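Local coordinates for extracellular solute-binding protein (Bordetella parapertussis, PDB 3PU5), which probably captures a small solute, perhaps a polyamine, outside the cytoplasmic membrane and delivers it to a transporter, at residues N20-Q32 against A257-F271. Residues are numbered along the deposited sequence; the frame is centred on the assembly and turned at random.
Sequences NVRKHMAEPFEKQ and AFMNYALGEEAQKAF
Met25, modelled as selenomethionine, plugs into a hole formed by Phe258, Ala262, Ala267 and Phe271. Its unbranched chain, extended beyond CG, carries SE over the Phe271 ring, 4.6 Å from the centroid and 18° off the normal, a Met-aromatic contact; its CE meets Phe271 CD2 and Ala262 O, both at 3.6 Å. Small Ala262 and Ala267 leave room for this long knob. Phe271 also meets Val21, CE1 to CG2 at 3.6 Å, while Phe17 packs edge-to-face against its ring. Towards the other end, the edge of Phe258 points at the face of Phe29, planes 87° apart, and Phe258 CA makes a CH-pi contact with that same ring. Tyr261 is a second knob, crossing Pro28 at about a right angle, with Phe29 CA over one ring face.

The solvent side is looser and more polar. Tyr261 OH donates to Glu266 OE2 (2.5 Å), and one water donates to both Tyr261 OH and His24 O. Pro28 has no N-H to give, which kinks the helix here. Exposed Gln32 ends near Glu266. Helix 265-271 runs nearly antiparallel (157°) to helix 20-32; helix 257-262 crosses more steeply. Such packing, with helix 20-32 resting on strand 36-41, is consistent with one alpha/beta lobe of a periplasmic-binding-protein fold.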
ATOM      1  N   ASN A  20     -13.633  -8.334  -3.389  1.00 12.37           N
ATOM      2  CA  ASN A  20     -12.771  -8.641  -4.516  1.00 12.18           C
ATOM      3  C   ASN A  20     -11.777  -9.753  -4.245  1.00 11.40           C
ATOM      4  O   ASN A  20     -11.455 -10.510  -5.145  1.00 11.42           O
ATOM      5  CB  ASN A  20     -12.125  -7.380  -5.076  1.00 12.67           C
ATOM      6  CG  ASN A  20     -13.090  -6.601  -5.951  1.00 15.70           C
ATOM      7  OD1 ASN A  20     -13.293  -6.948  -7.112  1.00 12.99           O
ATOM      8  ND2 ASN A  20     -13.712  -5.569  -5.389  1.00 15.17           N
ATOM      9  N   VAL A  21     -11.317  -9.869  -2.999  1.00 12.50           N
ATOM     10  CA  VAL A  21     -10.538 -11.032  -2.602  1.00 11.14           C
ATOM     11  C   VAL A  21     -11.369 -12.298  -2.781  1.00 11.59           C
ATOM     12  O   VAL A  21     -10.872 -13.302  -3.269  1.00 10.62           O
ATOM     13  CB  VAL A  21     -10.073 -10.951  -1.134  1.00 12.22           C
ATOM     14  CG1 VAL A  21      -9.469 -12.289  -0.711  1.00 10.41           C
ATOM     15  CG2 VAL A  21      -9.059  -9.817  -0.948  1.00 11.25           C
ATOM     16  N   ARG A  22     -12.637 -12.244  -2.379  1.00 13.37           N
ATOM     17  CA  ARG A  22     -13.533 -13.392  -2.519  1.00 13.96           C
ATOM     18  C   ARG A  22     -13.720 -13.744  -3.992  1.00 12.03           C
ATOM     19  O   ARG A  22     -13.560 -14.891  -4.398  1.00 13.62           O
ATOM     20  CB  ARG A  22     -14.898 -13.110  -1.877  1.00 13.98           C
ATOM     21  CG  ARG A  22     -15.848 -14.317  -1.933  1.00 18.85           C
ATOM     22  CD  ARG A  22     -17.232 -14.018  -1.358  1.00 20.70           C
ATOM     23  NE  ARG A  22     -17.194 -13.798   0.089  1.00 26.55           N
ATOM     24  CZ  ARG A  22     -17.576 -12.670   0.683  1.00 29.62           C
ATOM     25  NH1 ARG A  22     -18.035 -11.657  -0.045  1.00 29.74           N
ATOM     26  NH2 ARG A  22     -17.510 -12.557   2.005  1.00 30.37           N
ATOM     27  N   LYS A  23     -14.053 -12.737  -4.786  1.00 13.78           N
ATOM     28  CA  LYS A  23     -14.338 -12.927  -6.205  1.00 14.73           C
ATOM     29  C   LYS A  23     -13.126 -13.403  -7.016  1.00 14.25           C
ATOM     30  O   LYS A  23     -13.239 -14.277  -7.893  1.00 13.63           O
ATOM     31  CB  LYS A  23     -14.863 -11.613  -6.784  1.00 13.68           C
ATOM     32  CG  LYS A  23     -15.341 -11.686  -8.224  1.00 17.73           C
ATOM     33  CD  LYS A  23     -15.855 -10.326  -8.676  1.00 22.86           C
ATOM     34  CE  LYS A  23     -16.536 -10.391 -10.034  1.00 29.91           C
ATOM     35  NZ  LYS A  23     -16.926  -9.025 -10.509  1.00 29.64           N
ATOM     36  N   HIS A  24     -11.963 -12.829  -6.730  1.00 12.15           N
ATOM     37  CA  HIS A  24     -10.803 -13.035  -7.598  1.00 11.48           C
ATOM     38  C   HIS A  24      -9.722 -13.950  -7.041  1.00 12.75           C
ATOM     39  O   HIS A  24      -8.825 -14.382  -7.776  1.00 11.33           O
ATOM     40  CB  HIS A  24     -10.220 -11.685  -8.018  1.00 11.05           C
ATOM     41  CG  HIS A  24     -11.195 -10.836  -8.769  1.00 12.03           C
ATOM     42  ND1 HIS A  24     -11.667 -11.181 -10.017  1.00 12.68           N
ATOM     43  CD2 HIS A  24     -11.819  -9.683  -8.435  1.00 13.42           C
ATOM     44  CE1 HIS A  24     -12.525 -10.265 -10.427  1.00 14.09           C
ATOM     45  NE2 HIS A  24     -12.637  -9.345  -9.485  1.00 13.00           N
HETATM   46  N   MSE A  25      -9.805 -14.252  -5.746  1.00 12.13           N
HETATM   47  CA  MSE A  25      -8.832 -15.145  -5.130  1.00 11.03           C
HETATM   48  C   MSE A  25      -9.483 -16.372  -4.489  1.00 11.94           C
HETATM   49  O   MSE A  25      -9.157 -17.500  -4.841  1.00 11.41           O
HETATM   50  CB  MSE A  25      -7.984 -14.379  -4.113  1.00 10.27           C
HETATM   51  CG  MSE A  25      -7.211 -13.212  -4.735  1.00 10.72           C
HETATM   52 SE   MSE A  25      -6.116 -12.240  -3.446  1.00 19.91          SE
HETATM   53  CE  MSE A  25      -4.907 -11.367  -4.725  1.00  8.92           C
ATOM     54  N   ALA A  26     -10.404 -16.145  -3.554  1.00 10.76           N
ATOM     55  CA  ALA A  26     -11.033 -17.236  -2.804  1.00 12.91           C
ATOM     56  C   ALA A  26     -11.887 -18.152  -3.684  1.00 14.76           C
ATOM     57  O   ALA A  26     -11.706 -19.364  -3.673  1.00 15.95           O
ATOM     58  CB  ALA A  26     -11.851 -16.696  -1.648  1.00 12.69           C
ATOM     59  N   GLU A  27     -12.803 -17.573  -4.459  1.00 14.14           N
ATOM     60  CA  GLU A  27     -13.703 -18.377  -5.293  1.00 16.07           C
ATOM     61  C   GLU A  27     -12.984 -19.194  -6.382  1.00 16.61           C
ATOM     62  O   GLU A  27     -13.199 -20.401  -6.484  1.00 16.54           O
ATOM     63  CB  GLU A  27     -14.841 -17.527  -5.870  1.00 14.67           C
ATOM     64  CG  GLU A  27     -15.931 -17.188  -4.846  1.00 15.95           C
ATOM     65  CD  GLU A  27     -16.892 -16.099  -5.325  1.00 19.64           C
ATOM     66  OE1 GLU A  27     -16.794 -15.682  -6.497  1.00 22.55           O
ATOM     67  OE2 GLU A  27     -17.752 -15.656  -4.532  1.00 23.86           O
ATOM     68  N   PRO A  28     -12.119 -18.549  -7.190  1.00 16.28           N
ATOM     69  CA  PRO A  28     -11.360 -19.309  -8.193  1.00 14.91           C
ATOM     70  C   PRO A  28     -10.518 -20.426  -7.586  1.00 15.97           C
ATOM     71  O   PRO A  28     -10.434 -21.512  -8.160  1.00 16.02           O
ATOM     72  CB  PRO A  28     -10.450 -18.248  -8.819  1.00 15.29           C
ATOM     73  CG  PRO A  28     -11.208 -16.969  -8.641  1.00 13.82           C
ATOM     74  CD  PRO A  28     -11.873 -17.100  -7.299  1.00 13.36           C
ATOM     75  N   PHE A  29      -9.905 -20.163  -6.439  1.00 14.15           N
ATOM     76  CA  PHE A  29      -9.096 -21.170  -5.768  1.00 14.53           C
ATOM     77  C   PHE A  29      -9.934 -22.370  -5.339  1.00 15.85           C
ATOM     78  O   PHE A  29      -9.519 -23.515  -5.518  1.00 15.51           O
ATOM     79  CB  PHE A  29      -8.402 -20.579  -4.545  1.00 13.33           C
ATOM     80  CG  PHE A  29      -7.605 -21.586  -3.763  1.00 15.63           C
ATOM     81  CD1 PHE A  29      -6.400 -22.059  -4.253  1.00 12.32           C
ATOM     82  CD2 PHE A  29      -8.068 -22.063  -2.542  1.00 13.56           C
ATOM     83  CE1 PHE A  29      -5.664 -22.994  -3.536  1.00 14.53           C
ATOM     84  CE2 PHE A  29      -7.344 -22.980  -1.823  1.00 14.66           C
ATOM     85  CZ  PHE A  29      -6.137 -23.451  -2.319  1.00 16.53           C
ATOM     86  N   GLU A  30     -11.095 -22.097  -4.745  1.00 15.98           N
ATOM     87  CA  GLU A  30     -12.007 -23.153  -4.321  1.00 17.47           C
ATOM     88  C   GLU A  30     -12.327 -24.038  -5.524  1.00 18.57           C
ATOM     89  O   GLU A  30     -12.320 -25.262  -5.436  1.00 17.91           O
ATOM     90  CB  GLU A  30     -13.315 -22.562  -3.781  1.00 16.92           C
ATOM     91  CG  GLU A  30     -13.236 -21.846  -2.436  1.00 19.39           C
ATOM     92  CD  GLU A  30     -14.624 -21.475  -1.888  1.00 22.74           C
ATOM     93  OE1 GLU A  30     -15.546 -21.244  -2.699  1.00 27.09           O
ATOM     94  OE2 GLU A  30     -14.803 -21.430  -0.649  1.00 21.90           O
ATOM     95  N   LYS A  31     -12.607 -23.398  -6.654  1.00 19.24           N
ATOM     96  CA  LYS A  31     -12.979 -24.116  -7.860  1.00 21.71           C
ATOM     97  C   LYS A  31     -11.870 -25.036  -8.332  1.00 22.14           C
ATOM     98  O   LYS A  31     -12.125 -26.175  -8.708  1.00 23.04           O
ATOM     99  CB  LYS A  31     -13.356 -23.140  -8.977  1.00 25.47           C
ATOM    100  CG  LYS A  31     -14.770 -22.604  -8.867  1.00 26.61           C
ATOM    101  CD  LYS A  31     -15.108 -21.709 -10.051  1.00 36.33           C
ATOM    102  CE  LYS A  31     -14.817 -22.409 -11.374  1.00 45.92           C
ATOM    103  NZ  LYS A  31     -15.139 -21.546 -12.549  1.00 50.16           N
ATOM    104  N   GLN A  32     -10.635 -24.550  -8.315  1.00 19.96           N
ATOM    105  CA  GLN A  32      -9.537 -25.337  -8.856  1.00 19.48           C
ATOM    106  C   GLN A  32      -9.016 -26.377  -7.882  1.00 21.63           C
ATOM    107  O   GLN A  32      -8.515 -27.424  -8.299  1.00 21.02           O
ATOM    108  CB  GLN A  32      -8.417 -24.418  -9.327  1.00 21.01           C
ATOM    109  CG  GLN A  32      -8.910 -23.458 -10.388  1.00 23.07           C
ATOM    110  CD  GLN A  32      -7.848 -22.505 -10.867  1.00 23.60           C
ATOM    111  OE1 GLN A  32      -8.152 -21.504 -11.525  1.00 22.22           O
ATOM    112  NE2 GLN A  32      -6.588 -22.800 -10.535  1.00 24.09           N
ATOM    113  N   ALA A 257      -0.867 -23.450  -0.329  1.00 12.82           N
ATOM    114  CA  ALA A 257      -1.504 -23.639  -1.622  1.00 12.50           C
ATOM    115  C   ALA A 257      -2.353 -22.428  -1.982  1.00 11.59           C
ATOM    116  O   ALA A 257      -2.309 -21.944  -3.119  1.00 11.05           O
ATOM    117  CB  ALA A 257      -2.341 -24.906  -1.624  1.00 13.99           C
ATOM    118  N   PHE A 258      -3.118 -21.923  -1.020  1.00 11.91           N
ATOM    119  CA  PHE A 258      -3.867 -20.696  -1.270  1.00 11.14           C
ATOM    120  C   PHE A 258      -2.925 -19.521  -1.571  1.00 10.88           C
ATOM    121  O   PHE A 258      -3.142 -18.755  -2.521  1.00  9.24           O
ATOM    122  CB  PHE A 258      -4.793 -20.335  -0.096  1.00 10.16           C
ATOM    123  CG  PHE A 258      -5.496 -19.026  -0.291  1.00 11.03           C
ATOM    124  CD1 PHE A 258      -6.602 -18.935  -1.123  1.00 11.87           C
ATOM    125  CD2 PHE A 258      -5.017 -17.866   0.306  1.00 10.57           C
ATOM    126  CE1 PHE A 258      -7.234 -17.705  -1.341  1.00 11.70           C
ATOM    127  CE2 PHE A 258      -5.650 -16.638   0.103  1.00 10.24           C
ATOM    128  CZ  PHE A 258      -6.756 -16.558  -0.722  1.00 11.65           C
HETATM  129  N   MSE A 259      -1.886 -19.368  -0.759  1.00 10.06           N
HETATM  130  CA  MSE A 259      -0.958 -18.261  -0.964  1.00 11.94           C
HETATM  131  C   MSE A 259      -0.320 -18.362  -2.348  1.00 11.56           C
HETATM  132  O   MSE A 259      -0.166 -17.367  -3.051  1.00 10.58           O
HETATM  133  CB  MSE A 259       0.119 -18.262   0.115  1.00 12.18           C
HETATM  134  CG  MSE A 259       1.069 -17.082   0.054  1.00 12.58           C
HETATM  135 SE   MSE A 259       2.233 -17.053   1.646  1.00 23.74          SE
HETATM  136  CE  MSE A 259       3.279 -15.455   1.206  1.00 11.86           C
ATOM    137  N   ASN A 260       0.041 -19.576  -2.744  1.00 11.30           N
ATOM    138  CA  ASN A 260       0.626 -19.775  -4.057  1.00 10.60           C
ATOM    139  C   ASN A 260      -0.315 -19.313  -5.160  1.00 11.19           C
ATOM    140  O   ASN A 260       0.116 -18.706  -6.136  1.00  9.99           O
ATOM    141  CB  ASN A 260       0.968 -21.239  -4.278  1.00 11.31           C
ATOM    142  CG  ASN A 260       1.692 -21.464  -5.580  1.00 14.00           C
ATOM    143  OD1 ASN A 260       2.729 -20.849  -5.836  1.00 14.64           O
ATOM    144  ND2 ASN A 260       1.145 -22.335  -6.422  1.00 14.01           N
ATOM    145  N   TYR A 261      -1.602 -19.613  -5.006  1.00  9.80           N
ATOM    146  CA  TYR A 261      -2.581 -19.173  -5.991  1.00 10.43           C
ATOM    147  C   TYR A 261      -2.747 -17.650  -5.960  1.00  9.82           C
ATOM    148  O   TYR A 261      -2.751 -17.002  -7.003  1.00  8.71           O
ATOM    149  CB  TYR A 261      -3.937 -19.882  -5.824  1.00 11.14           C
ATOM    150  CG  TYR A 261      -4.916 -19.450  -6.893  1.00 11.75           C
ATOM    151  CD1 TYR A 261      -5.899 -18.518  -6.616  1.00 11.45           C
ATOM    152  CD2 TYR A 261      -4.800 -19.919  -8.199  1.00 12.79           C
ATOM    153  CE1 TYR A 261      -6.772 -18.088  -7.601  1.00 13.27           C
ATOM    154  CE2 TYR A 261      -5.665 -19.498  -9.189  1.00 14.40           C
ATOM    155  CZ  TYR A 261      -6.648 -18.582  -8.883  1.00 12.77           C
ATOM    156  OH  TYR A 261      -7.509 -18.142  -9.852  1.00 13.64           O
ATOM    157  N   ALA A 262      -2.850 -17.084  -4.760  1.00  8.61           N
ATOM    158  CA  ALA A 262      -3.134 -15.655  -4.603  1.00  9.57           C
ATOM    159  C   ALA A 262      -2.027 -14.793  -5.184  1.00  8.00           C
ATOM    160  O   ALA A 262      -2.265 -13.682  -5.660  1.00  7.32           O
ATOM    161  CB  ALA A 262      -3.358 -15.306  -3.115  1.00 11.58           C
ATOM    162  N   LEU A 263      -0.809 -15.311  -5.127  1.00  8.39           N
ATOM    163  CA  LEU A 263       0.360 -14.586  -5.603  1.00  8.52           C
ATOM    164  C   LEU A 263       0.674 -14.957  -7.045  1.00 10.04           C
ATOM    165  O   LEU A 263       1.617 -14.421  -7.642  1.00  9.72           O
ATOM    166  CB  LEU A 263       1.575 -14.882  -4.704  1.00  9.57           C
ATOM    167  CG  LEU A 263       1.482 -14.360  -3.262  1.00 10.39           C
ATOM    168  CD1 LEU A 263       2.694 -14.779  -2.417  1.00  9.51           C
ATOM    169  CD2 LEU A 263       1.321 -12.851  -3.268  1.00  8.94           C
ATOM    170  N   GLY A 264      -0.115 -15.878  -7.595  1.00  8.81           N
ATOM    171  CA  GLY A 264       0.087 -16.347  -8.954  1.00 10.11           C
ATOM    172  C   GLY A 264      -0.418 -15.346  -9.974  1.00  9.87           C
ATOM    173  O   GLY A 264      -1.163 -14.415  -9.640  1.00  8.97           O
ATOM    174  N   GLU A 265      -0.029 -15.546 -11.229  1.00 10.45           N
ATOM    175  CA  GLU A 265      -0.298 -14.569 -12.284  1.00 11.21           C
ATOM    176  C   GLU A 265      -1.797 -14.344 -12.544  1.00 11.30           C
ATOM    177  O   GLU A 265      -2.240 -13.214 -12.755  1.00  9.96           O
ATOM    178  CB  GLU A 265       0.423 -14.975 -13.581  1.00 11.13           C
ATOM    179  CG  GLU A 265       0.226 -13.993 -14.724  1.00 12.32           C
ATOM    180  CD  GLU A 265       0.872 -14.441 -16.036  1.00 16.62           C
ATOM    181  OE1 GLU A 265       1.664 -15.418 -16.028  1.00 16.43           O
ATOM    182  OE2 GLU A 265       0.586 -13.799 -17.075  1.00 15.51           O
ATOM    183  N   GLU A 266      -2.577 -15.416 -12.524  1.00 10.46           N
ATOM    184  CA  GLU A 266      -3.998 -15.318 -12.848  1.00 11.79           C
ATOM    185  C   GLU A 266      -4.771 -14.517 -11.794  1.00 10.02           C
ATOM    186  O   GLU A 266      -5.519 -13.590 -12.118  1.00 10.72           O
ATOM    187  CB  GLU A 266      -4.585 -16.722 -13.020  1.00 11.41           C
ATOM    188  CG  GLU A 266      -6.107 -16.807 -13.027  1.00 12.92           C
ATOM    189  CD  GLU A 266      -6.588 -18.244 -13.211  1.00 16.75           C
ATOM    190  OE1 GLU A 266      -6.474 -18.769 -14.338  1.00 19.33           O
ATOM    191  OE2 GLU A 266      -7.069 -18.858 -12.236  1.00 16.42           O
ATOM    192  N   ALA A 267      -4.576 -14.857 -10.529  1.00 11.32           N
ATOM    193  CA  ALA A 267      -5.278 -14.171  -9.455  1.00  9.85           C
ATOM    194  C   ALA A 267      -4.755 -12.745  -9.265  1.00  8.37           C
ATOM    195  O   ALA A 267      -5.525 -11.818  -9.019  1.00  8.66           O
ATOM    196  CB  ALA A 267      -5.179 -14.969  -8.162  1.00  9.04           C
ATOM    197  N   GLN A 268      -3.446 -12.564  -9.379  1.00  8.87           N
ATOM    198  CA  GLN A 268      -2.872 -11.232  -9.239  1.00  8.00           C
ATOM    199  C   GLN A 268      -3.466 -10.292 -10.278  1.00 10.17           C
ATOM    200  O   GLN A 268      -3.875  -9.166  -9.965  1.00  8.19           O
ATOM    201  CB  GLN A 268      -1.354 -11.278  -9.362  1.00  9.57           C
ATOM    202  CG  GLN A 268      -0.664 -11.756  -8.097  1.00  7.92           C
ATOM    203  CD  GLN A 268      -0.597 -10.673  -7.038  1.00  8.89           C
ATOM    204  OE1 GLN A 268      -0.074  -9.590  -7.288  1.00 10.79           O
ATOM    205  NE2 GLN A 268      -1.132 -10.956  -5.850  1.00  7.13           N
ATOM    206  N   LYS A 269      -3.526 -10.751 -11.524  1.00 10.17           N
ATOM    207  CA  LYS A 269      -4.073  -9.902 -12.567  1.00 10.04           C
ATOM    208  C   LYS A 269      -5.541  -9.591 -12.297  1.00 10.12           C
ATOM    209  O   LYS A 269      -5.967  -8.436 -12.376  1.00 10.75           O
ATOM    210  CB  LYS A 269      -3.926 -10.548 -13.940  1.00 11.26           C
ATOM    211  CG  LYS A 269      -4.417  -9.673 -15.084  1.00 13.55           C
ATOM    212  CD  LYS A 269      -4.333 -10.438 -16.397  1.00 15.94           C
ATOM    213  CE  LYS A 269      -4.212  -9.502 -17.586  1.00 19.03           C
ATOM    214  NZ  LYS A 269      -5.322  -8.539 -17.666  1.00 20.50           N
ATOM    215  N   ALA A 270      -6.317 -10.622 -11.986  1.00  9.36           N
ATOM    216  CA  ALA A 270      -7.756 -10.453 -11.825  1.00 10.60           C
ATOM    217  C   ALA A 270      -8.075  -9.521 -10.653  1.00 10.01           C
ATOM    218  O   ALA A 270      -8.875  -8.607 -10.785  1.00  9.58           O
ATOM    219  CB  ALA A 270      -8.435 -11.810 -11.640  1.00 11.26           C
ATOM    220  N   PHE A 271      -7.431  -9.749  -9.515  1.00  9.60           N
ATOM    221  CA  PHE A 271      -7.660  -8.921  -8.334  1.00  9.79           C
ATOM    222  C   PHE A 271      -7.157  -7.487  -8.549  1.00 10.36           C
ATOM    223  O   PHE A 271      -7.888  -6.530  -8.300  1.00 11.28           O
ATOM    224  CB  PHE A 271      -7.014  -9.556  -7.089  1.00 10.39           C
ATOM    225  CG  PHE A 271      -7.160  -8.728  -5.831  1.00 10.25           C
ATOM    226  CD1 PHE A 271      -8.377  -8.666  -5.159  1.00  9.42           C
ATOM    227  CD2 PHE A 271      -6.077  -8.012  -5.327  1.00 11.21           C
ATOM    228  CE1 PHE A 271      -8.512  -7.912  -3.999  1.00 12.23           C
ATOM    229  CE2 PHE A 271      -6.201  -7.257  -4.171  1.00 10.32           C
ATOM    230  CZ  PHE A 271      -7.419  -7.209  -3.502  1.00 10.16           C
TER
HETATM  231  O   HOH W   1      -8.372 -15.494 -10.249  1.00 14.12           O